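Local coordinates for CBIX (Paracoccus pantotrophus, PDB 4CCS), which probably inserts ferrous iron into sirohydrochlorin as the terminal chelatase of siroheme biosynthesis in denitrifying bacteria, at residues A[7-12]-A[60-65]. Numbering follows the deposited sequence.
Sequences IVAHGQ and YPLFMA. With EDO (1,2-ethanediol), chain D.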
loop_
_atom_site.group_PDB
_atom_site.type_symbol
_atom_site.label_atom_id
_atom_site.label_comp_id
_atom_site.label_asym_id
_atom_site.label_seq_id
_atom_site.Cartn_x
_atom_site.Cartn_y
_atom_site.Cartn_z
ATOM N N ILE A 7 -3.198 13.188 3.229
ATOM C CA ILE A 7 -2.761 11.824 2.866
ATOM C C ILE A 7 -1.629 11.526 3.850
ATOM O O ILE A 7 -0.616 12.237 3.860
ATOM C CB ILE A 7 -2.274 11.724 1.398
ATOM C CG1 ILE A 7 -3.283 12.323 0.373
ATOM C CG2 ILE A 7 -1.874 10.288 1.031
ATOM C CD1 ILE A 7 -4.735 11.896 0.402
ATOM N N VAL A 8 -1.834 10.524 4.711
ATOM C CA VAL A 8 -0.918 10.209 5.808
ATOM C C VAL A 8 -0.221 8.866 5.633
ATOM O O VAL A 8 -0.879 7.838 5.481
ATOM C CB VAL A 8 -1.659 10.314 7.173
ATOM C CG1 VAL A 8 -0.755 9.916 8.343
ATOM C CG2 VAL A 8 -2.215 11.722 7.389
ATOM N N ALA A 9 1.112 8.880 5.698
ATOM C CA ALA A 9 1.910 7.661 5.657
ATOM C C ALA A 9 2.426 7.320 7.056
ATOM O O ALA A 9 2.665 8.225 7.876
ATOM C CB ALA A 9 3.088 7.843 4.725
ATOM N N HIS A 10 2.630 6.019 7.316
ATOM C CA HIS A 10 3.278 5.547 8.542
ATOM C C HIS A 10 4.722 6.038 8.484
ATOM O O HIS A 10 5.312 6.072 7.406
ATOM C CB HIS A 10 3.334 4.007 8.582
ATOM C CG HIS A 10 2.199 3.384 9.317
ATOM N ND1 HIS A 10 1.840 3.804 10.583
ATOM C CD2 HIS A 10 1.378 2.381 8.938
ATOM C CE1 HIS A 10 0.794 3.065 10.920
ATOM N NE2 HIS A 10 0.489 2.190 9.962
ATOM N N GLY A 11 5.312 6.407 9.620
ATOM C CA GLY A 11 6.716 6.811 9.525
ATOM C C GLY A 11 7.617 5.570 9.490
ATOM O O GLY A 11 7.182 4.465 9.839
ATOM N N GLN A 12 8.862 5.754 9.057
ATOM C CA GLN A 12 9.866 4.687 9.035
ATOM C C GLN A 12 11.147 5.256 9.657
ATOM O O GLN A 12 11.264 6.483 9.716
ATOM C CB GLN A 12 10.118 4.198 7.591
ATOM C CG GLN A 12 8.942 3.395 7.009
ATOM C CD GLN A 12 8.813 2.037 7.653
ATOM O OE1 GLN A 12 9.571 1.124 7.354
ATOM N NE2 GLN A 12 7.928 1.894 8.628
ATOM N N TYR A 60 -6.737 10.428 4.592
ATOM C CA TYR A 60 -6.621 9.221 3.765
ATOM C C TYR A 60 -5.338 8.501 4.243
ATOM O O TYR A 60 -4.234 8.939 3.912
ATOM C CB TYR A 60 -6.573 9.507 2.254
ATOM C CG TYR A 60 -6.539 8.246 1.408
ATOM C CD1 TYR A 60 -5.330 7.639 1.069
ATOM C CD2 TYR A 60 -7.716 7.658 0.947
ATOM C CE1 TYR A 60 -5.294 6.471 0.306
ATOM C CE2 TYR A 60 -7.690 6.497 0.173
ATOM C CZ TYR A 60 -6.476 5.899 -0.135
ATOM O OH TYR A 60 -6.444 4.770 -0.919
ATOM N N PRO A 61 -5.484 7.434 5.039
ATOM C CA PRO A 61 -4.306 6.724 5.550
ATOM C C PRO A 61 -3.726 5.726 4.542
ATOM O O PRO A 61 -4.442 4.856 4.036
ATOM C CB PRO A 61 -4.816 6.042 6.823
ATOM C CG PRO A 61 -6.313 5.926 6.653
ATOM C CD PRO A 61 -6.746 6.809 5.504
ATOM N N LEU A 62 -2.410 5.825 4.277
ATOM C CA LEU A 62 -1.718 4.869 3.395
ATOM C C LEU A 62 -1.370 3.584 4.178
ATOM O O LEU A 62 -0.214 3.156 4.205
ATOM C CB LEU A 62 -0.448 5.500 2.787
ATOM C CG LEU A 62 -0.631 6.618 1.757
ATOM C CD1 LEU A 62 0.730 7.183 1.336
ATOM C CD2 LEU A 62 -1.369 6.120 0.510
ATOM N N PHE A 63 -2.358 3.007 4.867
ATOM C CA PHE A 63 -2.161 1.801 5.678
ATOM C C PHE A 63 -2.707 0.590 4.922
ATOM O O PHE A 63 -3.560 0.765 4.052
ATOM C CB PHE A 63 -2.810 1.951 7.066
ATOM C CG PHE A 63 -2.457 3.190 7.876
ATOM C CD1 PHE A 63 -1.337 3.960 7.562
ATOM C CD2 PHE A 63 -3.211 3.548 8.993
ATOM C CE1 PHE A 63 -1.008 5.095 8.319
ATOM C CE2 PHE A 63 -2.887 4.686 9.743
ATOM C CZ PHE A 63 -1.786 5.449 9.404
ATOM N N MET A 64 -2.207 -0.627 5.232
ATOM C CA MET A 64 -2.629 -1.853 4.535
ATOM C C MET A 64 -3.933 -2.469 5.055
ATOM O O MET A 64 -4.550 -3.275 4.352
ATOM C CB MET A 64 -1.502 -2.911 4.527
ATOM C CG MET A 64 -0.207 -2.452 3.845
ATOM S SD MET A 64 -0.370 -1.500 2.305
ATOM C CE MET A 64 -1.078 -2.717 1.191
ATOM N N ALA A 65 -4.329 -2.134 6.284
ATOM C CA ALA A 65 -5.569 -2.641 6.895
ATOM C C ALA A 65 -6.030 -1.720 8.014
ATOM O O ALA A 65 -5.312 -0.792 8.390
ATOM C CB ALA A 65 -5.359 -4.059 7.438
HETATM C C1 EDO D . 5.636 5.427 12.958
HETATM O O1 EDO D . 5.887 6.799 12.650
HETATM C C2 EDO D . 4.132 5.194 13.031
HETATM O O2 EDO D . 3.547 5.607 11.804
HETATM O O HOH W 1 2.197 4.294 5.088
#
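The imidazole of His10 lies almost flat on the phenyl of Phe63 in an offset stack, centroids 3.9 Å apart and planes inclined by 12°. Followed outward, His10 CB passes 3.6 Å from O2 of a bound ethanediol. CG has that oxygen near the ring edge and Phe63 CE1 over its face, ND1 hydrogen-bonds O2 in the ring plane at 2.8 Å, CD2 and NE2 rest over Phe63 CD1, and CE1 faces Phe63 CE1 and CZ, each at 3.8 Å. Pro61 CB covers the opposite face of the phenyl, and Phe69 meets both rings steeply. With an alanine at His10, one face of Phe63 would probably lose its aromatic cover and the diol its side-chain partner. Behind the stack the backbones pair as parallel strands: Val8 N donates to Tyr60 O, and Leu62 N to Val8 O at 2.8 Å in a nearly straight bond. As the strands part, a water bridges His10 N and Leu62 O. Ile7 CD1 reaches Tyr60 CB at 3.5 Å, while Ile7 CG2 packs against Leu62 CG. Both loops leave the C-terminal ends of neighbouring strands in a parallel sheet of order 2-1-3-4, where active-site clefts of chelatase-type α/β domains commonly form.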